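Local coordinates for hypothetical protein (PDB 4QRK), which is of unknown function but is a putative cell adhesion protein, folded as a right-handed beta-helix and carrying a bound calcium ion, at residues G48-P59 with V84-I95; N142-N150 with S200-I208. One frame throughout, in Å; residues are numbered along the deposited sequence. Where two conformers were deposited one is given.

Contact 1: G48-P59 with V84-I95; sequences GKFIYSENEWKP and VSLNNKRNEWNI
Phe50 presents its ring edge to one face of Trp93, a T-shaped stack in which CD1 of Phe50 comes within 3.4 Å of CD1 of Trp93 and the ring planes stand 73° apart. Pro59 lies alongside the same indole, pointing the other way, its CB 4.0 Å from CZ2 of Trp93. Farther along, the edge of Trp57 meets the carbonyl of Arg90, while CE3 of Trp57 lies 3.6 Å from CB of Asn91. The sheet's other surface carries Ile51, whose CG2 sits over the centre of the Arg90 guanidinium, 3.8 Å above its plane; with CG1 beside the backbone N (chi1 -60°), CG2 is left anti to it, facing the guanidinium.

Antiparallel pairing sets this register: Lys49 with Asn94 and Ile51 with Glu92 are hydrogen-bonded pairs, each joined by two N-H...O bonds, and Phe50 with Trp93 is a non-hydrogen-bonded pair. At the strand end Ser53 OG replaces a main-chain acceptor, taking the N-H of Arg90 at 2.9 Å, and itself donates to the anti lone pair of Glu54 OE2. Strands 46-52 and 91-98 lie near the N-terminal edge of the beta-helix sheet, where strand 11-17 flanks 46-52 on its other side. Beyond the first shell, Phe31 adds a second edge-to-face partner to Trp93, Asn91 ND2 bonds to Val33 O, and Tyr52 OH to Glu13.

One water joins three polar atoms: it accepts from Trp93 NE1 at 2.8 Å and donates to Asn91 OD1 and Trp57 O, satisfying the indole N-H and linking the 3-10 turn at 55-57 to strand 91-95 without a direct polar contact.

Contact 2: N142-N150 with S200-I208; sequences NYKNNVKVN and SKNSIEVNI
Asn146 turns its CG anti to its own carbonyl carbon (chi1 -64°), which carries OD1 across to the N-H of Ser203, 3.0 Å away and in the plane of the amide carbonyl. The bond is bent, 144° at the hydrogen, yet it extends the ladder by one rung before strand 147-150 begins. Asn202 takes a similar first torsion and lays its amide against the turn at 143-145, with ND2 3.4 Å from CA of Asn145.

From there four main-chain bonds alternate between the strands: Val147 N to Ser203 O, Glu205 N to Val147 O, Val149 N to Glu205 O, and Asn207 N to Val149 O. All run 2.8 to 2.9 Å, and the strand axes diverge by only 7°, the parallel pairing of neighbouring beta-helix strands, although 203-210 comes from later in the chain and inserts between 147-153 and 167-174. Inside, CG2 of Ile204 lies 3.9 Å from CG2 of Val149 and touches Val147, while Val149 and Val206 run side by side. The Tyr143 ring closes this apolar row, receiving CD1 of Ile204 at its edge, 3.7 Å from CD2 of Tyr143; Leu118 O holds its hydroxyl.

Outside, Asn150 and Asn207 run alongside each other, their amide planes 27° apart and OD1 of Asn150 3.7 Å from CB of Asn207; ND2 of Asn150 bonds to Asn127 OD1. Lys148, bent at chi2 and chi4, donates from NZ to a water 2.7 Å away that has both asparagine OD1 atoms in reach. A second water joins Asn146 OD1, Lys201 O and Ser203 OG, and a third bridges Tyr143 O and Asn202 OD1. Apolar contact thus holds the buried face, whereas the outer face is polar, with a lysine, a glutamate, two asparagines and an ordered water; the four main-chain bonds serve both.

In the fold
Contacts 1 and 2 lie on opposite sides of the chain's centre, their centres 33 Å apart, and share no strand. Contact 1 belongs to the nine-strand sheet, near the end where strand 11-17 is outermost, and joins antiparallel neighbours; contact 2 sits within the ten-strand sheet, between strands 123-130 and 167-174, among parallel neighbours. Both are partly buried. Their chemistry differs as well: contact 1 buries aromatic rings, with Arg90 and Glu92 on the opposite surface and Lys89 at the strand end, while contact 2 lays Val and Ile side by side on its buried face and polar residues on the other. The calcium ion, about 9 Å from the Asn150 side chain, is near contact 2 but not bound by that residue.

Contact 1: G48-P59 with V84-I95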
loop_
_atom_site.group_PDB
_atom_site.type_symbol
_atom_site.label_atom_id
_atom_site.label_comp_id
_atom_site.label_asym_id
_atom_site.label_seq_id
_atom_site.Cartn_x
_atom_site.Cartn_y
_atom_site.Cartn_z
ATOM N N GLY A 48 13.078 7.161 -4.493
ATOM C CA GLY A 48 11.972 7.189 -5.418
ATOM C C GLY A 48 12.319 7.871 -6.712
ATOM O O GLY A 48 13.121 8.810 -6.739
ATOM N N LYS A 49 11.720 7.380 -7.791
ATOM C CA LYS A 49 11.732 8.065 -9.076
ATOM C C LYS A 49 10.304 8.508 -9.441
ATOM O O LYS A 49 9.370 7.697 -9.452
ATOM C CB LYS A 49 12.282 7.132 -10.161
ATOM C CG LYS A 49 12.450 7.835 -11.512
ATOM C CD LYS A 49 12.871 6.858 -12.591
ATOM C CE LYS A 49 13.067 7.549 -13.924
ATOM N NZ LYS A 49 13.396 6.588 -15.009
ATOM N N PHE A 50 10.161 9.789 -9.741
ATOM C CA PHE A 50 8.854 10.406 -9.925
ATOM C C PHE A 50 8.844 10.957 -11.322
ATOM O O PHE A 50 9.798 11.649 -11.740
ATOM C CB PHE A 50 8.663 11.522 -8.883
ATOM C CG PHE A 50 8.807 11.030 -7.490
ATOM C CD1 PHE A 50 7.716 10.551 -6.804
ATOM C CD2 PHE A 50 10.047 10.942 -6.906
ATOM C CE1 PHE A 50 7.831 10.069 -5.525
ATOM C CE2 PHE A 50 10.184 10.458 -5.639
ATOM C CZ PHE A 50 9.048 10.000 -4.933
ATOM N N ILE A 51 7.792 10.596 -12.055
ATOM C CA ILE A 51 7.596 11.046 -13.436
ATOM C C ILE A 51 6.255 11.737 -13.543
ATOM O O ILE A 51 5.226 11.192 -13.134
ATOM C CB ILE A 51 7.661 9.906 -14.401
ATOM C CG1 ILE A 51 9.028 9.239 -14.286
ATOM C CG2 ILE A 51 7.463 10.380 -15.842
ATOM C CD1 ILE A 51 9.069 7.892 -15.043
ATOM N N TYR A 52 6.264 12.970 -14.025
ATOM C CA TYR A 52 5.022 13.751 -14.045
ATOM C C TYR A 52 5.009 14.691 -15.249
ATOM O O TYR A 52 5.998 15.345 -15.524
ATOM C CB TYR A 52 4.784 14.490 -12.688
ATOM C CG TYR A 52 5.873 15.429 -12.234
ATOM C CD1 TYR A 52 6.960 14.978 -11.510
ATOM C CD2 TYR A 52 5.804 16.781 -12.528
ATOM C CE1 TYR A 52 7.978 15.862 -11.126
ATOM C CE2 TYR A 52 6.794 17.662 -12.131
ATOM C CZ TYR A 52 7.880 17.184 -11.432
ATOM O OH TYR A 52 8.857 18.058 -11.047
ATOM N N SER A 53 3.896 14.727 -15.986
ATOM C CA SER A 53 3.824 15.515 -17.200
ATOM C C SER A 53 3.262 16.914 -16.982
ATOM O O SER A 53 3.375 17.772 -17.846
ATOM C CB SER A 53 2.976 14.788 -18.223
ATOM O OG SER A 53 1.707 14.559 -17.701
ATOM N N GLU A 54 2.650 17.142 -15.831
ATOM C CA GLU A 54 2.035 18.420 -15.524
ATOM C C GLU A 54 2.799 18.986 -14.346
ATOM O O GLU A 54 2.933 18.321 -13.316
ATOM C CB GLU A 54 0.558 18.234 -15.135
ATOM C CG GLU A 54 -0.214 17.341 -16.062
ATOM C CD GLU A 54 -0.071 17.758 -17.513
ATOM O OE1 GLU A 54 -0.363 18.920 -17.844
ATOM O OE2 GLU A 54 0.364 16.921 -18.327
ATOM N N ASN A 55 3.287 20.216 -14.487
ATOM C CA ASN A 55 4.089 20.833 -13.437
ATOM C C ASN A 55 3.344 20.939 -12.138
ATOM O O ASN A 55 3.934 20.853 -11.075
ATOM C CB ASN A 55 4.634 22.212 -13.882
ATOM C CG ASN A 55 5.683 22.085 -14.942
ATOM O OD1 ASN A 55 6.360 21.056 -15.034
ATOM N ND2 ASN A 55 5.822 23.106 -15.769
ATOM N N GLU A 56 2.034 21.078 -12.215
ATOM C CA GLU A 56 1.212 21.138 -11.012
ATOM C C GLU A 56 1.214 19.836 -10.206
ATOM O O GLU A 56 0.757 19.807 -9.074
ATOM C CB GLU A 56 -0.235 21.464 -11.391
ATOM C CG GLU A 56 -0.371 22.509 -12.503
ATOM C CD GLU A 56 -0.495 21.881 -13.882
ATOM O OE1 GLU A 56 -1.495 21.162 -14.104
ATOM O OE2 GLU A 56 0.403 22.093 -14.731
ATOM N N TRP A 57 1.670 18.738 -10.794
ATOM C CA TRP A 57 1.647 17.445 -10.095
ATOM C C TRP A 57 2.966 17.155 -9.352
ATOM O O TRP A 57 3.089 16.106 -8.699
ATOM C CB TRP A 57 1.371 16.323 -11.085
ATOM C CG TRP A 57 -0.010 16.332 -11.653
ATOM C CD1 TRP A 57 -1.080 17.084 -11.246
ATOM C CD2 TRP A 57 -0.484 15.521 -12.747
ATOM N NE1 TRP A 57 -2.194 16.772 -12.017
ATOM C CE2 TRP A 57 -1.848 15.822 -12.937
ATOM C CE3 TRP A 57 0.114 14.575 -13.579
ATOM C CZ2 TRP A 57 -2.614 15.198 -13.912
ATOM C CZ3 TRP A 57 -0.657 13.949 -14.545
ATOM C CH2 TRP A 57 -1.994 14.268 -14.707
ATOM N N LYS A 58 3.911 18.097 -9.449
ATOM C CA LYS A 58 5.234 17.993 -8.835
ATOM C C LYS A 58 5.090 17.485 -7.429
ATOM O O LYS A 58 4.413 18.113 -6.617
ATOM C CB LYS A 58 5.918 19.361 -8.793
ATOM C CG LYS A 58 7.355 19.289 -8.283
ATOM C CD LYS A 58 8.077 20.678 -8.200
ATOM C CE LYS A 58 9.283 20.584 -7.262
ATOM N NZ LYS A 58 10.398 19.774 -7.807
ATOM N N PRO A 59 5.702 16.333 -7.123
ATOM C CA PRO A 59 5.492 15.803 -5.775
ATOM C C PRO A 59 6.163 16.678 -4.719
ATOM O O PRO A 59 7.230 17.289 -4.960
ATOM C CB PRO A 59 6.172 14.418 -5.807
ATOM C CG PRO A 59 6.667 14.209 -7.149
ATOM C CD PRO A 59 6.621 15.504 -7.918
ATOM N N VAL A 84 -10.074 16.944 -15.321
ATOM C CA VAL A 84 -8.772 16.600 -15.869
ATOM C C VAL A 84 -8.894 15.562 -16.987
ATOM O O VAL A 84 -9.462 14.481 -16.786
ATOM C CB VAL A 84 -7.818 16.030 -14.807
ATOM C CG1 VAL A 84 -6.439 15.781 -15.449
ATOM C CG2 VAL A 84 -7.696 17.017 -13.676
ATOM N N SER A 85 -8.370 15.884 -18.157
ATOM C CA SER A 85 -8.305 14.913 -19.239
ATOM C C SER A 85 -7.029 14.117 -19.090
ATOM O O SER A 85 -5.916 14.676 -19.038
ATOM C CB SER A 85 -8.369 15.612 -20.586
ATOM O OG SER A 85 -9.518 16.431 -20.640
ATOM N N LEU A 86 -7.166 12.804 -19.025
ATOM C CA LEU A 86 -5.998 11.965 -18.699
ATOM C C LEU A 86 -5.164 11.495 -19.882
ATOM O O LEU A 86 -3.998 11.191 -19.701
ATOM C CB LEU A 86 -6.459 10.759 -17.906
ATOM C CG LEU A 86 -7.155 11.096 -16.585
ATOM C CD1 LEU A 86 -7.618 9.803 -15.909
ATOM C CD2 LEU A 86 -6.224 11.887 -15.698
ATOM N N ASN A 87 -5.747 11.432 -21.090
ATOM C CA ASN A 87 -4.997 10.937 -22.241
ATOM C C ASN A 87 -3.735 11.738 -22.478
ATOM O O ASN A 87 -3.749 12.985 -22.480
ATOM C CB ASN A 87 -5.849 10.952 -23.494
ATOM C CG ASN A 87 -7.094 10.147 -23.319
ATOM O OD1 ASN A 87 -8.013 10.585 -22.628
ATOM N ND2 ASN A 87 -7.112 8.930 -23.870
ATOM N N ASN A 88 -2.649 10.998 -22.658
ATOM C CA ASN A 88 -1.355 11.592 -22.965
ATOM C C ASN A 88 -0.748 12.347 -21.781
ATOM O O ASN A 88 0.179 13.128 -21.968
ATOM C CB ASN A 88 -1.449 12.503 -24.183
ATOM C CG ASN A 88 -2.012 11.785 -25.399
ATOM O OD1 ASN A 88 -1.581 10.676 -25.732
ATOM N ND2 ASN A 88 -3.000 12.397 -26.049
ATOM N N LYS A 89 -1.263 12.116 -20.572
ATOM C CA LYS A 89 -0.613 12.659 -19.391
ATOM C C LYS A 89 0.015 11.484 -18.661
ATOM O O LYS A 89 -0.302 10.341 -18.932
ATOM C CB LYS A 89 -1.608 13.402 -18.498
ATOM C CG LYS A 89 -2.252 14.607 -19.166
ATOM C CD LYS A 89 -2.888 15.494 -18.137
ATOM C CE LYS A 89 -3.272 16.856 -18.684
ATOM N NZ LYS A 89 -4.258 16.776 -19.760
ATOM N N ARG A 90 0.935 11.774 -17.756
ATOM C CA ARG A 90 1.666 10.754 -17.017
ATOM C C ARG A 90 1.930 11.224 -15.612
ATOM O O ARG A 90 2.361 12.363 -15.398
ATOM C CB ARG A 90 3.033 10.505 -17.648
ATOM C CG ARG A 90 3.143 9.200 -18.326
ATOM C CD ARG A 90 4.567 8.945 -18.733
ATOM N NE ARG A 90 5.141 7.856 -17.967
ATOM C CZ ARG A 90 6.402 7.450 -18.094
ATOM N NH1 ARG A 90 7.219 8.043 -18.957
ATOM N NH2 ARG A 90 6.840 6.449 -17.362
ATOM N N ASN A 91 1.668 10.346 -14.666
ATOM C CA ASN A 91 2.032 10.567 -13.274
ATOM C C ASN A 91 2.356 9.243 -12.632
ATOM O O ASN A 91 1.471 8.416 -12.343
ATOM C CB ASN A 91 0.903 11.239 -12.490
ATOM C CG ASN A 91 1.391 11.774 -11.160
ATOM O OD1 ASN A 91 2.292 12.610 -11.123
ATOM N ND2 ASN A 91 0.802 11.312 -10.070
ATOM N N GLU A 92 3.633 9.036 -12.379
ATOM C CA GLU A 92 4.115 7.755 -11.885
ATOM C C GLU A 92 5.126 7.955 -10.750
ATOM O O GLU A 92 6.063 8.751 -10.865
ATOM C CB GLU A 92 4.719 6.941 -13.044
ATOM C CG GLU A 92 5.130 5.501 -12.704
ATOM C CD GLU A 92 5.838 4.797 -13.888
ATOM O OE1 GLU A 92 5.130 4.264 -14.764
ATOM O OE2 GLU A 92 7.091 4.806 -13.961
ATOM N N TRP A 93 4.911 7.212 -9.659
ATOM C CA TRP A 93 5.809 7.197 -8.533
ATOM C C TRP A 93 6.308 5.767 -8.343
ATOM O O TRP A 93 5.534 4.807 -8.160
ATOM C CB TRP A 93 5.121 7.650 -7.236
ATOM C CG TRP A 93 4.637 9.075 -7.174
ATOM C CD1 TRP A 93 4.634 10.022 -8.174
ATOM C CD2 TRP A 93 4.023 9.682 -6.036
ATOM N NE1 TRP A 93 4.072 11.195 -7.704
ATOM C CE2 TRP A 93 3.662 10.998 -6.404
ATOM C CE3 TRP A 93 3.746 9.232 -4.741
ATOM C CZ2 TRP A 93 3.055 11.880 -5.508
ATOM C CZ3 TRP A 93 3.123 10.101 -3.863
ATOM C CH2 TRP A 93 2.783 11.411 -4.252
ATOM N N ASN A 94 7.611 5.624 -8.378
ATOM C CA ASN A 94 8.224 4.312 -8.183
ATOM C C ASN A 94 9.129 4.386 -6.994
ATOM O O ASN A 94 10.130 5.078 -7.034
ATOM C CB ASN A 94 9.021 3.947 -9.425
ATOM C CG ASN A 94 8.176 3.952 -10.661
ATOM O OD1 ASN A 94 7.336 3.096 -10.822
ATOM N ND2 ASN A 94 8.356 4.946 -11.515
ATOM N N ILE A 95 8.737 3.723 -5.914
ATOM C CA ILE A 95 9.367 3.898 -4.616
ATOM C C ILE A 95 10.046 2.619 -4.124
ATOM O O ILE A 95 9.429 1.547 -4.160
ATOM C CB ILE A 95 8.299 4.355 -3.590
ATOM C CG1 ILE A 95 7.804 5.769 -3.986
ATOM C CG2 ILE A 95 8.855 4.337 -2.161
ATOM C CD1 ILE A 95 6.648 6.244 -3.158
HETATM O O HOH W 1 3.310 13.589 -8.868
#

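Contact 2: N142-N150 with S200-I208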
loop_
_atom_site.group_PDB
_atom_site.type_symbol
_atom_site.label_atom_id
_atom_site.label_comp_id
_atom_site.label_asym_id
_atom_site.label_seq_id
_atom_site.Cartn_x
_atom_site.Cartn_y
_atom_site.Cartn_z
ATOM N N ASN A 142 7.308 -13.318 5.769
ATOM C CA ASN A 142 7.361 -13.993 7.051
ATOM C C ASN A 142 7.585 -12.934 8.136
ATOM O O ASN A 142 8.679 -12.767 8.657
ATOM C CB ASN A 142 8.486 -15.025 7.018
ATOM C CG ASN A 142 8.566 -15.832 8.289
ATOM O OD1 ASN A 142 9.617 -15.909 8.931
ATOM N ND2 ASN A 142 7.442 -16.421 8.680
ATOM N N TYR A 143 6.549 -12.150 8.394
ATOM C CA TYR A 143 6.655 -11.023 9.314
ATOM C C TYR A 143 6.953 -11.527 10.750
ATOM O O TYR A 143 6.484 -12.585 11.166
ATOM C CB TYR A 143 5.405 -10.132 9.216
ATOM C CG TYR A 143 5.190 -9.649 7.783
ATOM C CD1 TYR A 143 6.103 -8.800 7.164
ATOM C CD2 TYR A 143 4.120 -10.108 7.034
ATOM C CE1 TYR A 143 5.916 -8.393 5.841
ATOM C CE2 TYR A 143 3.923 -9.718 5.744
ATOM C CZ TYR A 143 4.824 -8.867 5.141
ATOM O OH TYR A 143 4.591 -8.513 3.832
ATOM N N LYS A 144 7.787 -10.786 11.467
ATOM C CA LYS A 144 8.260 -11.196 12.782
ATOM C C LYS A 144 7.516 -10.507 13.912
ATOM O O LYS A 144 7.956 -10.480 15.045
ATOM C CB LYS A 144 9.771 -10.954 12.880
ATOM C CG LYS A 144 10.599 -11.897 11.979
ATOM C CD LYS A 144 10.193 -13.392 12.147
ATOM C CE LYS A 144 11.094 -14.340 11.355
ATOM N NZ LYS A 144 11.079 -14.057 9.887
ATOM N N ASN A 145 6.359 -9.974 13.597
ATOM C CA ASN A 145 5.504 -9.382 14.593
ATOM C C ASN A 145 4.118 -9.400 13.991
ATOM O O ASN A 145 3.951 -9.763 12.817
ATOM C CB ASN A 145 5.947 -7.961 14.796
ATOM C CG ASN A 145 6.346 -7.336 13.504
ATOM O OD1 ASN A 145 7.536 -7.187 13.211
ATOM N ND2 ASN A 145 5.353 -7.011 12.675
ATOM N N ASN A 146 3.123 -9.033 14.779
ATOM C CA ASN A 146 1.781 -8.908 14.260
ATOM C C ASN A 146 1.692 -7.761 13.284
ATOM O O ASN A 146 2.403 -6.775 13.424
ATOM C CB ASN A 146 0.818 -8.685 15.396
ATOM C CG ASN A 146 0.766 -9.870 16.318
ATOM O OD1 ASN A 146 0.765 -11.026 15.870
ATOM N ND2 ASN A 146 0.757 -9.603 17.609
ATOM N N VAL A 147 0.813 -7.897 12.303
ATOM C CA VAL A 147 0.656 -6.875 11.263
ATOM C C VAL A 147 -0.827 -6.586 11.114
ATOM O O VAL A 147 -1.657 -7.495 11.158
ATOM C CB VAL A 147 1.219 -7.359 9.917
ATOM C CG1 VAL A 147 1.153 -6.234 8.828
ATOM C CG2 VAL A 147 2.601 -7.853 10.062
ATOM N N LYS A 148 -1.151 -5.311 10.927
ATOM C CA LYS A 148 -2.511 -4.843 10.757
ATOM C C LYS A 148 -2.611 -4.256 9.355
ATOM O O LYS A 148 -1.823 -3.405 8.994
ATOM C CB LYS A 148 -2.794 -3.777 11.826
ATOM C CG LYS A 148 -4.230 -3.436 12.019
ATOM C CD LYS A 148 -4.678 -3.734 13.452
ATOM C CE LYS A 148 -6.216 -3.725 13.604
ATOM N NZ LYS A 148 -6.903 -4.923 12.988
ATOM N N VAL A 149 -3.559 -4.738 8.561
ATOM C CA VAL A 149 -3.783 -4.228 7.220
ATOM C C VAL A 149 -5.225 -3.809 7.041
ATOM O O VAL A 149 -6.135 -4.601 7.260
ATOM C CB VAL A 149 -3.428 -5.273 6.153
ATOM C CG1 VAL A 149 -3.736 -4.762 4.749
ATOM C CG2 VAL A 149 -1.965 -5.654 6.262
ATOM N N ASN A 150 -5.427 -2.563 6.635
ATOM C CA ASN A 150 -6.775 -2.049 6.353
ATOM C C ASN A 150 -6.838 -1.509 4.935
ATOM O O ASN A 150 -6.060 -0.623 4.575
ATOM C CB ASN A 150 -7.162 -0.946 7.351
ATOM C CG ASN A 150 -7.043 -1.415 8.821
ATOM O OD1 ASN A 150 -7.802 -2.275 9.259
ATOM N ND2 ASN A 150 -6.063 -0.877 9.560
ATOM N N SER A 200 0.346 -19.789 14.810
ATOM C CA SER A 200 1.596 -19.027 14.827
ATOM C C SER A 200 1.553 -17.930 15.885
ATOM O O SER A 200 0.488 -17.384 16.198
ATOM C CB SER A 200 1.872 -18.427 13.438
ATOM O OG SER A 200 0.814 -17.560 13.084
ATOM N N LYS A 201 2.708 -17.607 16.440
ATOM C CA LYS A 201 2.791 -16.515 17.414
ATOM C C LYS A 201 2.345 -15.200 16.763
ATOM O O LYS A 201 1.610 -14.421 17.356
ATOM C CB LYS A 201 4.232 -16.377 17.947
ATOM C CG LYS A 201 4.406 -15.277 19.006
ATOM C CD LYS A 201 5.865 -15.038 19.405
ATOM C CE LYS A 201 6.640 -14.316 18.307
ATOM N NZ LYS A 201 8.053 -14.030 18.684
ATOM N N ASN A 202 2.824 -14.970 15.541
ATOM C CA ASN A 202 2.531 -13.758 14.766
ATOM C C ASN A 202 1.389 -13.924 13.769
ATOM O O ASN A 202 1.192 -15.001 13.185
ATOM C CB ASN A 202 3.762 -13.349 13.963
ATOM C CG ASN A 202 4.984 -13.135 14.839
ATOM O OD1 ASN A 202 6.082 -13.615 14.527
ATOM N ND2 ASN A 202 4.799 -12.416 15.938
ATOM N N SER A 203 0.644 -12.849 13.550
ATOM C CA SER A 203 -0.462 -12.918 12.607
ATOM C C SER A 203 -0.673 -11.624 11.825
ATOM O O SER A 203 -0.251 -10.558 12.269
ATOM C CB SER A 203 -1.744 -13.291 13.363
ATOM O OG SER A 203 -2.208 -12.154 14.051
ATOM N N ILE A 204 -1.311 -11.741 10.658
ATOM C CA ILE A 204 -1.788 -10.589 9.896
ATOM C C ILE A 204 -3.301 -10.524 9.993
ATOM O O ILE A 204 -4.004 -11.489 9.659
ATOM C CB ILE A 204 -1.403 -10.640 8.393
ATOM C CG1 ILE A 204 0.004 -11.168 8.238
ATOM C CG2 ILE A 204 -1.580 -9.235 7.784
ATOM C CD1 ILE A 204 0.612 -11.105 6.793
ATOM N N GLU A 205 -3.800 -9.400 10.503
ATOM C CA GLU A 205 -5.236 -9.158 10.600
ATOM C C GLU A 205 -5.530 -8.227 9.450
ATOM O O GLU A 205 -4.943 -7.154 9.365
ATOM C CB GLU A 205 -5.615 -8.467 11.920
ATOM C CG GLU A 205 -5.345 -9.318 13.209
ATOM C CD GLU A 205 -6.374 -10.388 13.480
ATOM O OE1 GLU A 205 -7.439 -10.401 12.818
ATOM O OE2 GLU A 205 -6.117 -11.221 14.382
ATOM N N VAL A 206 -6.416 -8.636 8.558
ATOM C CA VAL A 206 -6.687 -7.852 7.352
ATOM C C VAL A 206 -8.160 -7.500 7.279
ATOM O O VAL A 206 -9.020 -8.375 7.361
ATOM C CB VAL A 206 -6.262 -8.640 6.081
ATOM C CG1 VAL A 206 -6.410 -7.788 4.867
ATOM C CG2 VAL A 206 -4.820 -9.098 6.175
ATOM N N ASN A 207 -8.457 -6.213 7.179
ATOM C CA ASN A 207 -9.790 -5.754 6.855
ATOM C C ASN A 207 -9.796 -5.166 5.442
ATOM O O ASN A 207 -8.989 -4.291 5.144
ATOM C CB ASN A 207 -10.237 -4.748 7.914
ATOM C CG ASN A 207 -10.480 -5.406 9.260
ATOM O OD1 ASN A 207 -9.566 -5.567 10.073
ATOM N ND2 ASN A 207 -11.714 -5.813 9.489
ATOM N N ILE A 208 -10.675 -5.674 4.576
ATOM C CA ILE A 208 -10.765 -5.176 3.191
ATOM C C ILE A 208 -12.208 -4.844 2.906
ATOM O O ILE A 208 -13.095 -5.662 3.162
ATOM C CB ILE A 208 -10.358 -6.216 2.119
ATOM C CG1 ILE A 208 -9.003 -6.833 2.435
ATOM C CG2 ILE A 208 -10.252 -5.522 0.720
ATOM C CD1 ILE A 208 -8.564 -7.911 1.459
HETATM O O HOH W 2 6.775 -15.057 12.453
HETATM O O HOH W 3 -1.014 -13.082 16.809
HETATM O O HOH W 4 -6.968 -4.936 10.314
#